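Local coordinates for protein N2152 (Neocallimastix frontalis, PDB 5U22) that probably hydrolyses rare arabinosyl substrates, as a polyspecific family 39 glycoside hydrolase of a rumen anaerobic fungus, at residues A[119-124]-A[168-173]; A[129-134]-A[176-181]; A[223-228]-A[269-274]; A[338-343]-A[362-367]; A[394-397]-A[402-405]. All blocks are in the same frame, centred on the assembly; numbering follows the deposited sequence.

Interaction 1: residues A[119-124]-A[168-173]; sequences TWFNEI and YDLLRQ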
# COMPACT_ATOMS: atom_id res chain seq x y z
N THR A 119 32.18 -3.52 3.29
CA THR A 119 31.32 -4.71 3.35
C THR A 119 29.94 -4.43 2.78
O THR A 119 29.36 -5.27 2.08
CB THR A 119 31.21 -5.20 4.79
OG1 THR A 119 32.49 -5.69 5.21
CG2 THR A 119 30.17 -6.32 4.93
N TRP A 120 29.39 -3.25 3.07
CA TRP A 120 28.12 -2.86 2.46
C TRP A 120 28.17 -2.98 0.94
O TRP A 120 27.27 -3.56 0.32
CB TRP A 120 27.79 -1.43 2.90
CG TRP A 120 26.55 -0.80 2.33
CD1 TRP A 120 26.50 0.35 1.58
CD2 TRP A 120 25.19 -1.22 2.50
NE1 TRP A 120 25.20 0.66 1.28
CE2 TRP A 120 24.37 -0.28 1.82
CE3 TRP A 120 24.58 -2.30 3.15
CZ2 TRP A 120 22.98 -0.39 1.78
CZ3 TRP A 120 23.18 -2.41 3.10
CH2 TRP A 120 22.40 -1.46 2.43
N PHE A 121 29.23 -2.46 0.34
CA PHE A 121 29.34 -2.51 -1.11
C PHE A 121 29.55 -3.94 -1.60
O PHE A 121 28.96 -4.35 -2.61
CB PHE A 121 30.48 -1.59 -1.57
CG PHE A 121 30.05 -0.16 -1.81
CD1 PHE A 121 28.96 0.39 -1.16
CD2 PHE A 121 30.73 0.63 -2.73
CE1 PHE A 121 28.57 1.71 -1.39
CE2 PHE A 121 30.34 1.95 -2.98
CZ PHE A 121 29.26 2.48 -2.31
N ASN A 122 30.40 -4.72 -0.92
CA ASN A 122 30.57 -6.12 -1.30
C ASN A 122 29.25 -6.88 -1.27
O ASN A 122 28.92 -7.63 -2.20
CB ASN A 122 31.60 -6.79 -0.39
CG ASN A 122 33.01 -6.33 -0.67
OD1 ASN A 122 33.37 -6.07 -1.82
ND2 ASN A 122 33.83 -6.22 0.38
N GLU A 123 28.46 -6.68 -0.21
CA GLU A 123 27.18 -7.37 -0.12
C GLU A 123 26.23 -6.93 -1.23
O GLU A 123 25.53 -7.76 -1.82
CB GLU A 123 26.55 -7.13 1.25
CG GLU A 123 27.26 -7.86 2.38
CD GLU A 123 27.24 -9.36 2.18
OE1 GLU A 123 26.17 -9.90 1.84
OE2 GLU A 123 28.29 -10.00 2.36
N ILE A 124 26.18 -5.62 -1.52
CA ILE A 124 25.32 -5.14 -2.60
C ILE A 124 25.75 -5.72 -3.93
O ILE A 124 24.91 -6.20 -4.71
CB ILE A 124 25.29 -3.60 -2.62
CG1 ILE A 124 24.52 -3.07 -1.42
CG2 ILE A 124 24.64 -3.09 -3.89
CD1 ILE A 124 24.57 -1.56 -1.28
N TYR A 168 23.91 5.15 -4.17
CA TYR A 168 23.23 5.53 -5.41
C TYR A 168 24.18 5.45 -6.60
O TYR A 168 23.85 4.88 -7.64
CB TYR A 168 22.66 6.94 -5.24
CG TYR A 168 21.80 7.48 -6.36
CD1 TYR A 168 22.36 7.96 -7.54
CD2 TYR A 168 20.43 7.58 -6.20
CE1 TYR A 168 21.57 8.49 -8.56
CE2 TYR A 168 19.63 8.11 -7.21
CZ TYR A 168 20.20 8.55 -8.38
OH TYR A 168 19.38 9.07 -9.35
N ASP A 169 25.38 6.02 -6.45
CA ASP A 169 26.34 5.98 -7.55
C ASP A 169 26.73 4.55 -7.87
O ASP A 169 26.91 4.20 -9.04
CB ASP A 169 27.58 6.82 -7.21
CG ASP A 169 27.28 8.31 -7.19
OD1 ASP A 169 26.18 8.70 -7.62
OD2 ASP A 169 28.14 9.09 -6.73
N LEU A 170 26.88 3.72 -6.84
CA LEU A 170 27.17 2.31 -7.06
C LEU A 170 26.06 1.63 -7.86
O LEU A 170 26.32 0.93 -8.85
CB LEU A 170 27.39 1.60 -5.72
CG LEU A 170 27.46 0.07 -5.85
CD1 LEU A 170 28.71 -0.33 -6.62
CD2 LEU A 170 27.42 -0.59 -4.49
N LEU A 171 24.80 1.84 -7.46
CA LEU A 171 23.68 1.19 -8.12
C LEU A 171 23.54 1.62 -9.57
O LEU A 171 23.15 0.82 -10.43
CB LEU A 171 22.39 1.47 -7.35
CG LEU A 171 22.30 0.71 -6.02
CD1 LEU A 171 21.08 1.10 -5.22
CD2 LEU A 171 22.32 -0.79 -6.27
N ARG A 172 23.81 2.90 -9.86
CA ARG A 172 23.72 3.37 -11.23
C ARG A 172 24.79 2.72 -12.10
O ARG A 172 24.59 2.55 -13.31
CB ARG A 172 23.85 4.89 -11.30
CG ARG A 172 22.66 5.65 -10.77
CD ARG A 172 21.38 5.36 -11.55
NE ARG A 172 20.38 6.39 -11.29
CZ ARG A 172 19.07 6.18 -11.21
NH1 ARG A 172 18.58 4.96 -11.36
NH2 ARG A 172 18.25 7.19 -10.97
N GLN A 173 25.93 2.37 -11.51
CA GLN A 173 26.99 1.72 -12.26
C GLN A 173 26.68 0.24 -12.49
O GLN A 173 26.81 -0.25 -13.62
CB GLN A 173 28.32 1.88 -11.52
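Phe121 makes the first contact along 119-124, laying one face of its ring over Leu170, while the preceding Trp120 bonds through its indole NE1 to Thr167 OG1. The methyl CD2 of Leu170 lies 3.7 Å from the centroid of the Phe121 ring and only 10° off the ring normal, which makes this a well-centred CH-pi contact. Leu170 reaches it with CG anti to the backbone N (chi1 170°), and its CB passes near the far rim of the ring, 4.0 Å from Phe121 CZ. One turn on, Ile124 uses its CG2 branch: it lies 3.8 Å from Leu170 CD2 and 4.0 Å from Leu171 CD2, so a single methyl bridges two consecutive leucines. Leu170 CD2 is therefore held between the aromatic face and the isoleucine branch. No hydrogen bond crosses this buried patch, and Leu171 also packs on Ile180 of strand 180-185. The segment axes approach to 11.4 Å at a crossing angle of -26°; 190 Å² is buried, and every close contact is between side chains. Near-parallel neighbouring helices, with strand 139-143 between them in the chain, are characteristic of the outer helical layer of a TIM barrel.

Interaction 2: residues A[129-134]-A[176-181]; sequences NDKKKS and PNEKII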
# COMPACT_ATOMS: atom_id res chain seq x y z
N ASN A 129 24.69 -9.24 -8.54
CA ASN A 129 25.08 -10.36 -9.39
C ASN A 129 24.01 -11.46 -9.38
O ASN A 129 23.60 -11.95 -10.44
CB ASN A 129 26.42 -10.92 -8.93
CG ASN A 129 26.80 -12.18 -9.66
OD1 ASN A 129 27.22 -12.14 -10.82
ND2 ASN A 129 26.68 -13.33 -8.99
N ASP A 130 23.54 -11.85 -8.19
CA ASP A 130 22.51 -12.88 -8.11
C ASP A 130 21.21 -12.41 -8.73
O ASP A 130 20.49 -13.20 -9.35
CB ASP A 130 22.28 -13.30 -6.66
CG ASP A 130 23.49 -13.99 -6.05
OD1 ASP A 130 24.38 -14.42 -6.82
OD2 ASP A 130 23.54 -14.12 -4.81
N LYS A 131 20.87 -11.13 -8.53
CA LYS A 131 19.70 -10.54 -9.15
C LYS A 131 19.74 -10.68 -10.67
O LYS A 131 18.79 -11.17 -11.29
CB LYS A 131 19.59 -9.06 -8.75
CG LYS A 131 18.44 -8.29 -9.37
CD LYS A 131 18.39 -6.86 -8.82
CE LYS A 131 17.26 -6.02 -9.44
NZ LYS A 131 17.55 -5.51 -10.81
N LYS A 132 20.86 -10.30 -11.29
CA LYS A 132 20.97 -10.40 -12.74
C LYS A 132 20.94 -11.86 -13.21
O LYS A 132 20.31 -12.18 -14.22
CB LYS A 132 22.25 -9.71 -13.23
CG LYS A 132 22.22 -8.19 -13.10
N LYS A 133 21.61 -12.75 -12.47
CA LYS A 133 21.64 -14.16 -12.86
C LYS A 133 20.26 -14.80 -12.77
O LYS A 133 19.98 -15.76 -13.50
CB LYS A 133 22.63 -14.93 -11.99
N SER A 134 19.39 -14.31 -11.89
CA SER A 134 18.05 -14.88 -11.77
C SER A 134 17.24 -14.72 -13.05
O SER A 134 16.33 -15.52 -13.31
CB SER A 134 17.30 -14.23 -10.60
OG SER A 134 16.81 -12.95 -11.00
N PRO A 176 22.13 -0.30 -13.86
CA PRO A 176 21.71 1.02 -14.34
C PRO A 176 20.24 1.11 -14.74
O PRO A 176 19.66 2.20 -14.71
CB PRO A 176 22.64 1.25 -15.55
CG PRO A 176 23.00 -0.12 -16.01
CD PRO A 176 23.11 -0.94 -14.75
N ASN A 177 19.62 -0.00 -15.12
CA ASN A 177 18.25 0.04 -15.58
C ASN A 177 17.23 -0.17 -14.47
O ASN A 177 16.02 -0.16 -14.74
CB ASN A 177 18.08 -0.98 -16.70
CG ASN A 177 19.01 -0.69 -17.85
OD1 ASN A 177 19.12 0.46 -18.28
ND2 ASN A 177 19.70 -1.71 -18.32
N GLU A 178 17.68 -0.34 -13.24
CA GLU A 178 16.75 -0.55 -12.14
C GLU A 178 16.41 0.78 -11.48
O GLU A 178 17.22 1.71 -11.44
CB GLU A 178 17.35 -1.52 -11.11
CG GLU A 178 16.37 -1.96 -10.02
CD GLU A 178 15.12 -2.61 -10.58
OE1 GLU A 178 15.12 -3.86 -10.75
OE2 GLU A 178 14.13 -1.88 -10.84
N LYS A 179 15.18 0.87 -10.97
CA LYS A 179 14.78 2.03 -10.19
C LYS A 179 15.49 2.05 -8.85
O LYS A 179 15.80 1.00 -8.27
CB LYS A 179 13.27 2.02 -9.97
CG LYS A 179 12.46 1.97 -11.25
CD LYS A 179 12.36 3.35 -11.86
CE LYS A 179 11.40 3.36 -13.05
NZ LYS A 179 11.96 2.59 -14.19
N ILE A 180 15.74 3.25 -8.34
CA ILE A 180 16.30 3.46 -7.01
C ILE A 180 15.23 4.11 -6.14
O ILE A 180 14.62 5.12 -6.53
CB ILE A 180 17.57 4.31 -7.06
CG1 ILE A 180 18.67 3.56 -7.83
CG2 ILE A 180 18.06 4.61 -5.65
CD1 ILE A 180 19.95 4.39 -8.05
N ILE A 181 15.01 3.54 -4.95
CA ILE A 181 13.88 3.87 -4.10
C ILE A 181 14.38 4.41 -2.77
O ILE A 181 15.27 3.81 -2.15
CB ILE A 181 13.00 2.63 -3.84
CG1 ILE A 181 12.43 2.08 -5.15
CG2 ILE A 181 11.87 2.95 -2.85
CD1 ILE A 181 11.82 0.69 -4.98
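Lys131 and Glu178 form a salt bridge in the TIM barrel, between the C-terminal part of helix 117-134 and the loop leading into strand 180-185. One bond crosses between the segments: Lys131 NZ donates to Glu178 OE1 at 2.9 Å, using the anti lone pair of that oxygen, the one turned away from OE2. Beside it, Asp175 OD2 is the other direct carboxylate partner of Lys131 NZ, so two carboxylates share one ammonium, which would probably stabilise its positive charge. The methylene CE of Lys131 follows closely, 3.3 Å from Glu178 OE1, so the ammonium comes in beside the carboxylate with its carbon neighbour alongside.

The chain shapes explain the meeting. Lys131 leaves the helix with CG anti to the backbone N and runs fully extended until it bends at the last torsion (chi4 -78°), which turns NZ out of the line of the chain. Glu178 is bent at chi2, and the two side chains pass each other at a slant. Because the contact is confined to these two residues, only 81 Å² is buried between the segments.

In the second shell, the lysine chain packs on Phe139 and on Ile101, residues of strands 139-143 and 98-102, and Glu178 likewise touches Phe139. On the helix, Ser134 OG bonds back to Lys131 O at 2.7 Å. The other carboxylate oxygen, Glu178 OE2, accepts the backbone N-H of Lys179 on its anti side at 2.9 Å, with an N-H...O angle of 145° and the donor 16° out of the carboxylate plane.

Interaction 3: residues A[223-228]-A[269-274]; sequences SHFRSY and ERYKVD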
# COMPACT_ATOMS: atom_id res chain seq x y z
N SER A 223 -2.05 15.20 4.12
CA SER A 223 -1.27 16.43 4.15
C SER A 223 0.18 16.18 3.76
O SER A 223 0.85 17.09 3.25
CB SER A 223 -1.33 17.07 5.54
OG SER A 223 -0.54 16.34 6.47
N HIS A 224 0.69 14.97 3.99
CA HIS A 224 2.05 14.63 3.59
C HIS A 224 2.18 14.57 2.07
O HIS A 224 3.17 15.05 1.51
CB HIS A 224 2.47 13.31 4.22
CG HIS A 224 2.42 13.32 5.71
ND1 HIS A 224 2.28 12.17 6.47
CD2 HIS A 224 2.47 14.35 6.59
CE1 HIS A 224 2.25 12.50 7.75
NE2 HIS A 224 2.37 13.81 7.85
N PHE A 225 1.19 13.97 1.39
CA PHE A 225 1.20 13.97 -0.06
C PHE A 225 1.16 15.39 -0.61
O PHE A 225 1.90 15.72 -1.55
CB PHE A 225 0.01 13.16 -0.61
CG PHE A 225 0.01 11.72 -0.17
CD1 PHE A 225 1.19 10.99 -0.12
CD2 PHE A 225 -1.18 11.11 0.21
CE1 PHE A 225 1.19 9.68 0.30
CE2 PHE A 225 -1.20 9.81 0.62
CZ PHE A 225 0.00 9.08 0.67
N ARG A 226 0.31 16.25 -0.04
CA ARG A 226 0.24 17.63 -0.51
C ARG A 226 1.55 18.38 -0.25
O ARG A 226 2.02 19.12 -1.11
CB ARG A 226 -0.94 18.36 0.16
CG ARG A 226 -2.29 17.71 -0.18
CD ARG A 226 -3.47 18.57 0.26
NE ARG A 226 -3.49 18.84 1.70
CZ ARG A 226 -4.13 18.09 2.60
NH1 ARG A 226 -4.80 17.00 2.22
NH2 ARG A 226 -4.10 18.42 3.89
N SER A 227 2.13 18.19 0.94
CA SER A 227 3.43 18.78 1.24
C SER A 227 4.48 18.31 0.26
O SER A 227 5.23 19.11 -0.32
CB SER A 227 3.84 18.44 2.68
OG SER A 227 5.21 18.77 2.90
N TYR A 228 4.54 17.00 0.02
CA TYR A 228 5.59 16.46 -0.83
C TYR A 228 5.47 17.00 -2.26
O TYR A 228 6.45 17.47 -2.84
CB TYR A 228 5.58 14.93 -0.81
CG TYR A 228 6.58 14.43 -1.81
CD1 TYR A 228 7.93 14.52 -1.55
CD2 TYR A 228 6.17 13.97 -3.06
CE1 TYR A 228 8.86 14.12 -2.49
CE2 TYR A 228 7.09 13.57 -4.00
CZ TYR A 228 8.43 13.67 -3.71
OH TYR A 228 9.36 13.28 -4.64
N GLU A 269 -5.38 6.16 -3.17
CA GLU A 269 -5.97 6.29 -4.50
C GLU A 269 -6.27 7.74 -4.83
O GLU A 269 -6.06 8.18 -5.96
CB GLU A 269 -7.24 5.45 -4.60
CG GLU A 269 -7.01 3.93 -4.52
CD GLU A 269 -6.44 3.33 -5.81
OE1 GLU A 269 -6.34 4.06 -6.83
OE2 GLU A 269 -6.08 2.14 -5.77
N ARG A 270 -6.73 8.51 -3.84
CA ARG A 270 -7.07 9.91 -4.09
C ARG A 270 -5.85 10.70 -4.56
O ARG A 270 -5.97 11.59 -5.41
CB ARG A 270 -7.65 10.53 -2.81
CG ARG A 270 -8.01 12.00 -2.91
CD ARG A 270 -8.87 12.43 -1.71
NE ARG A 270 -10.05 11.56 -1.54
CZ ARG A 270 -10.29 10.83 -0.45
NH1 ARG A 270 -9.47 10.87 0.60
NH2 ARG A 270 -11.37 10.06 -0.40
N TYR A 271 -4.68 10.38 -4.04
CA TYR A 271 -3.46 11.12 -4.37
C TYR A 271 -2.58 10.38 -5.37
O TYR A 271 -1.44 10.77 -5.60
CB TYR A 271 -2.69 11.46 -3.09
CG TYR A 271 -3.40 12.55 -2.31
CD1 TYR A 271 -3.18 13.88 -2.61
CD2 TYR A 271 -4.34 12.24 -1.33
CE1 TYR A 271 -3.84 14.90 -1.93
CE2 TYR A 271 -5.01 13.24 -0.65
CZ TYR A 271 -4.75 14.57 -0.95
OH TYR A 271 -5.42 15.56 -0.27
N LYS A 272 -3.11 9.32 -5.99
CA LYS A 272 -2.43 8.62 -7.08
C LYS A 272 -1.08 8.07 -6.63
O LYS A 272 -0.09 8.11 -7.36
CB LYS A 272 -2.29 9.52 -8.30
CG LYS A 272 -3.65 9.99 -8.83
CD LYS A 272 -3.53 10.80 -10.12
CE LYS A 272 -4.20 12.15 -9.98
N VAL A 273 -1.05 7.55 -5.40
CA VAL A 273 0.13 6.85 -4.92
C VAL A 273 0.43 5.68 -5.85
O VAL A 273 -0.48 4.96 -6.30
CB VAL A 273 -0.09 6.39 -3.47
CG1 VAL A 273 0.93 5.33 -3.07
CG2 VAL A 273 -0.01 7.58 -2.55
N ASP A 274 1.71 5.49 -6.16
CA ASP A 274 2.08 4.42 -7.08
C ASP A 274 1.95 3.05 -6.43
O ASP A 274 1.44 2.11 -7.05
CB ASP A 274 3.50 4.64 -7.60
CG ASP A 274 3.83 3.74 -8.75
OD1 ASP A 274 3.21 3.89 -9.81
OD2 ASP A 274 4.72 2.89 -8.59
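Tyr271, the first residue past the end of helix 258-270, sets its hydroxyl in the guanidinium plane of Arg226. Arg226 NH1 donates to Tyr271 OH at 2.9 Å, with an N-H...O angle of 153°. A bend at chi3 brings the guanidinium round to that hydroxyl, while Arg226 CG passes 3.7 Å from Tyr271 CE1. The same hydroxyl is hydrogen-bonded to Glu324 OE2, and Tyr271 O receives Arg229 NH2, so both polar ends of the tyrosine are held. The rings of Tyr271 and Phe225, centroids 5.5 Å apart, have planes inclined at 41°, neither a stack nor an edge-to-face pair. Phe225 CD2 and Tyr271 CB approach to 3.6 Å, so the base of the tyrosine does much of the touching. Val273 covers a face of the Phe225 ring, its CG2 lying 4.0 Å from the centroid and 29° off the normal, displaced toward CZ. Lys272, with positive phi, is the C-prime residue of a Schellman motif, its N bonded to Glu269 O at 3.2 Å, and Val273 then leads into strand 275-278. Two helices of successive beta-alpha units, packed where one turns back toward its next strand, are characteristic of a TIM barrel.

Interaction 4: residues A[338-343]-A[362-367]; sequences SAQYVS and PSFLGS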
# COMPACT_ATOMS: atom_id res chain seq x y z
N SER A 338 -17.39 -1.76 -19.12
CA SER A 338 -17.46 -3.03 -19.85
C SER A 338 -18.07 -4.13 -18.99
O SER A 338 -18.89 -4.91 -19.49
CB SER A 338 -16.08 -3.45 -20.34
OG SER A 338 -15.82 -2.91 -21.63
N ALA A 339 -17.67 -4.22 -17.73
CA ALA A 339 -18.30 -5.18 -16.82
C ALA A 339 -19.65 -4.67 -16.32
O ALA A 339 -20.45 -5.46 -15.80
CB ALA A 339 -17.36 -5.47 -15.64
N GLN A 340 -19.90 -3.37 -16.48
CA GLN A 340 -21.15 -2.71 -16.13
C GLN A 340 -21.45 -2.81 -14.63
O GLN A 340 -22.49 -3.30 -14.20
CB GLN A 340 -22.31 -3.24 -16.98
CG GLN A 340 -22.08 -2.90 -18.47
CD GLN A 340 -23.31 -3.12 -19.34
OE1 GLN A 340 -23.73 -2.22 -20.07
NE2 GLN A 340 -23.88 -4.31 -19.27
N TYR A 341 -20.52 -2.28 -13.83
CA TYR A 341 -20.75 -2.17 -12.40
C TYR A 341 -20.03 -0.96 -11.83
O TYR A 341 -19.12 -0.40 -12.46
CB TYR A 341 -20.33 -3.44 -11.64
CG TYR A 341 -18.83 -3.63 -11.46
CD1 TYR A 341 -18.08 -4.28 -12.42
CD2 TYR A 341 -18.19 -3.17 -10.31
CE1 TYR A 341 -16.71 -4.46 -12.25
CE2 TYR A 341 -16.82 -3.34 -10.13
CZ TYR A 341 -16.09 -3.99 -11.11
OH TYR A 341 -14.72 -4.16 -10.93
N VAL A 342 -20.48 -0.55 -10.65
CA VAL A 342 -19.80 0.40 -9.78
C VAL A 342 -19.53 -0.30 -8.46
O VAL A 342 -20.39 -1.01 -7.93
CB VAL A 342 -20.65 1.66 -9.55
CG1 VAL A 342 -19.93 2.64 -8.61
CG2 VAL A 342 -21.04 2.30 -10.87
N SER A 343 -18.34 -0.07 -7.90
CA SER A 343 -17.98 -0.66 -6.61
C SER A 343 -17.44 0.43 -5.70
O SER A 343 -16.58 1.21 -6.11
CB SER A 343 -16.94 -1.76 -6.77
OG SER A 343 -16.60 -2.32 -5.50
N PRO A 362 -23.49 5.95 -13.81
CA PRO A 362 -23.36 5.57 -15.22
C PRO A 362 -24.71 5.41 -15.90
O PRO A 362 -25.65 4.84 -15.34
CB PRO A 362 -22.62 4.23 -15.14
CG PRO A 362 -21.83 4.32 -13.89
CD PRO A 362 -22.72 5.06 -12.92
N SER A 363 -24.79 5.92 -17.12
CA SER A 363 -25.99 5.77 -17.91
C SER A 363 -26.26 4.32 -18.25
O SER A 363 -27.42 3.98 -18.55
CB SER A 363 -25.89 6.61 -19.18
OG SER A 363 -24.78 6.19 -19.95
N PHE A 364 -25.24 3.44 -18.18
CA PHE A 364 -25.52 2.04 -18.47
C PHE A 364 -26.46 1.42 -17.44
O PHE A 364 -27.06 0.38 -17.72
CB PHE A 364 -24.22 1.21 -18.62
CG PHE A 364 -23.37 1.08 -17.38
CD1 PHE A 364 -23.78 0.32 -16.28
CD2 PHE A 364 -22.09 1.62 -17.36
CE1 PHE A 364 -22.97 0.19 -15.15
CE2 PHE A 364 -21.27 1.49 -16.24
CZ PHE A 364 -21.71 0.78 -15.14
N LEU A 365 -26.63 2.05 -16.28
CA LEU A 365 -27.59 1.56 -15.30
C LEU A 365 -29.02 1.92 -15.65
O LEU A 365 -29.95 1.38 -15.04
CB LEU A 365 -27.25 2.10 -13.91
CG LEU A 365 -25.90 1.68 -13.32
CD1 LEU A 365 -25.57 2.46 -12.04
CD2 LEU A 365 -25.87 0.19 -13.04
N GLY A 366 -29.24 2.81 -16.62
CA GLY A 366 -30.60 3.21 -16.94
C GLY A 366 -31.26 3.88 -15.75
O GLY A 366 -30.65 4.67 -15.03
N SER A 367 -32.53 3.57 -15.54
CA SER A 367 -33.27 4.21 -14.46
C SER A 367 -33.35 3.35 -13.21
O SER A 367 -34.00 3.74 -12.24
CB SER A 367 -34.69 4.57 -14.92
OG SER A 367 -35.44 3.38 -15.10
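Gln340 meets Phe364 through a CH-pi contact made by the backbone CA, with CB beside it. Gln340 CA lies 3.9 Å from the centroid of the Phe364 ring, 25° off the ring normal and displaced toward the rim. The opposite face of the same ring is covered by Pro362 CB from within its own segment, so the phenyl group is clasped between a proline and the glutamine backbone. Phe364 stands with CG between the backbone N and the carbonyl carbon (chi1 65°), a position that turns the ring back over Pro362.

Van der Waals contacts with the peptide unit extend this patch. Phe364 CE1 lies 3.4 Å from Gln340 C, and Phe364 CZ approaches Tyr341 N to 3.5 Å. The two side chains run antiparallel alongside each other, bringing Gln340 OE1 to 3.8 Å from Phe364 CB.

Apolar packing completes the contact two residues beyond Gln340. Val342 CG2 rests 3.7 Å from Pro362 CG and 3.8 Å from Pro362 CD, and both residues also touch Val335 of strand 330-336. In all 225 Å² is buried, with no hydrogen bond between the segments.

Backbone geometry puts Gln340 in place. With positive phi, it pairs together with Tyr341 against Asp336 as a G1 beta bulge at the start of strand 341-347. A bulged hairpin between strands 330-336 and 341-347, packed against the 3-10 turn 363-365 that precedes strand 368-376, belongs to the beta-sandwich domain that accompanies the TIM barrel.

Interaction 5: residues A[394-397]-A[402-405]; sequences KNYS and QISV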
# COMPACT_ATOMS: atom_id res chain seq x y z
N LYS A 394 -31.20 -4.80 -3.06
CA LYS A 394 -32.46 -4.40 -3.67
C LYS A 394 -32.18 -3.42 -4.81
O LYS A 394 -31.06 -2.93 -4.98
CB LYS A 394 -33.42 -3.78 -2.65
CG LYS A 394 -32.96 -2.43 -2.12
CD LYS A 394 -33.97 -1.86 -1.14
CE LYS A 394 -33.51 -0.51 -0.60
NZ LYS A 394 -34.35 -0.04 0.53
N ASN A 395 -33.23 -3.14 -5.58
CA ASN A 395 -33.12 -2.19 -6.68
C ASN A 395 -33.41 -0.79 -6.18
O ASN A 395 -34.25 -0.58 -5.31
CB ASN A 395 -34.08 -2.55 -7.82
CG ASN A 395 -33.70 -3.84 -8.55
OD1 ASN A 395 -32.57 -4.35 -8.42
ND2 ASN A 395 -34.63 -4.37 -9.33
N TYR A 396 -32.68 0.18 -6.73
CA TYR A 396 -32.87 1.60 -6.45
C TYR A 396 -33.27 2.31 -7.73
O TYR A 396 -32.63 2.12 -8.77
CB TYR A 396 -31.59 2.24 -5.90
CG TYR A 396 -31.31 1.98 -4.44
CD1 TYR A 396 -30.99 0.71 -3.98
CD2 TYR A 396 -31.33 3.03 -3.52
CE1 TYR A 396 -30.72 0.49 -2.64
CE2 TYR A 396 -31.06 2.81 -2.18
CZ TYR A 396 -30.75 1.54 -1.75
OH TYR A 396 -30.48 1.33 -0.41
N SER A 397 -34.31 3.14 -7.65
CA SER A 397 -34.67 3.99 -8.77
C SER A 397 -33.70 5.16 -8.86
O SER A 397 -33.41 5.82 -7.85
CB SER A 397 -36.11 4.49 -8.60
OG SER A 397 -36.46 5.44 -9.59
N GLN A 402 -28.62 10.07 -9.57
CA GLN A 402 -28.27 10.08 -8.15
C GLN A 402 -29.06 9.02 -7.41
O GLN A 402 -30.25 8.84 -7.66
CB GLN A 402 -28.55 11.47 -7.55
CG GLN A 402 -27.91 11.75 -6.16
CD GLN A 402 -28.73 11.23 -4.97
OE1 GLN A 402 -29.89 10.86 -5.12
NE2 GLN A 402 -28.13 11.22 -3.80
N ILE A 403 -28.38 8.31 -6.49
CA ILE A 403 -29.02 7.54 -5.42
C ILE A 403 -28.27 7.79 -4.12
O ILE A 403 -27.10 8.19 -4.11
CB ILE A 403 -29.10 6.02 -5.70
CG1 ILE A 403 -27.74 5.34 -5.52
CG2 ILE A 403 -29.67 5.75 -7.10
CD1 ILE A 403 -27.78 3.85 -5.74
N SER A 404 -28.96 7.60 -3.00
CA SER A 404 -28.35 7.61 -1.68
C SER A 404 -28.64 6.27 -1.02
O SER A 404 -29.80 5.85 -0.95
CB SER A 404 -28.87 8.75 -0.80
OG SER A 404 -28.46 10.01 -1.30
N VAL A 405 -27.58 5.61 -0.55
CA VAL A 405 -27.67 4.28 0.04
C VAL A 405 -27.35 4.43 1.53
O VAL A 405 -26.26 4.88 1.90
CB VAL A 405 -26.71 3.30 -0.65
CG1 VAL A 405 -26.72 1.94 0.02
CG2 VAL A 405 -27.07 3.16 -2.13
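Tyr396 and Val405 supply the ring packing of this contact. Val405 CG2 sits over one face of the Tyr396 ring, offset toward the rim and 4.0 Å from Tyr396 CE2, while Val405 CG1 is 3.8 Å from Tyr396 OH. The two side chains lie nearly perpendicular, so both valine branches reach the phenolic end of the ring. Val405 has CG1 anti to the backbone N (chi1 176°), which spreads the two methyls beneath the CZ-OH end.

An aliphatic contact continues toward the other end of the tyrosine, where Ile403 CD1 lies 4.1 Å from Tyr396 CB.

Polar atoms also take part. Ile403 CG2 is 3.8 Å from Ser397 O, and the isoleucine thus lies against both the tyrosine base and the following carbonyl. Ser404 O approaches Tyr396 CE2 to 3.5 Å from an oblique direction, and no hydrogen bond links the two segments. Within 402-405, Gln402 NE2 donates to Ser404 OG at 2.8 Å, with an N-H...O angle of 145° and the acceptor close to the amide plane. Ser404 OG is also hydrogen-bonded to Asn357 OD1, which ties this side of the strand to strand 353-359.

The contact lies in the beta-sandwich domain. The segment axes come within 8.1 Å, with 143° between their N-to-C directions, too far apart for paired neighbours, and each strand bonds to a different partner. Strand 389-397 pairs with 368-376 through Lys394 and Tyr396, whereas strand 403-408 pairs with 353-359 through Ile403 and Val405; Tyr396 and Ile403 both also pack on Val371 of strand 368-376.

How the interactions relate
Interactions 1 and 2 share helix 117-134, have centres 11 Å apart and interleave along the chain. They touch where Ile180 CD1 lies 3.7 Å from Tyr168 CD2, so helix 160-174 packs on the strand that follows it in the chain. Interaction 3, about 30 Å from interaction 1 between centres, belongs to a later part of the same barrel. Interactions 4 and 5 lie in the beta sandwich, 13 Å apart between centres, and meet loosely at Ser367 O and Ser397 OG (4.0 Å). The nearest atoms of interactions 3 and 4 are about 10 Å apart, whereas interactions 1 and 5 stand 58 Å apart between centres, on opposite sides of the chain's centre.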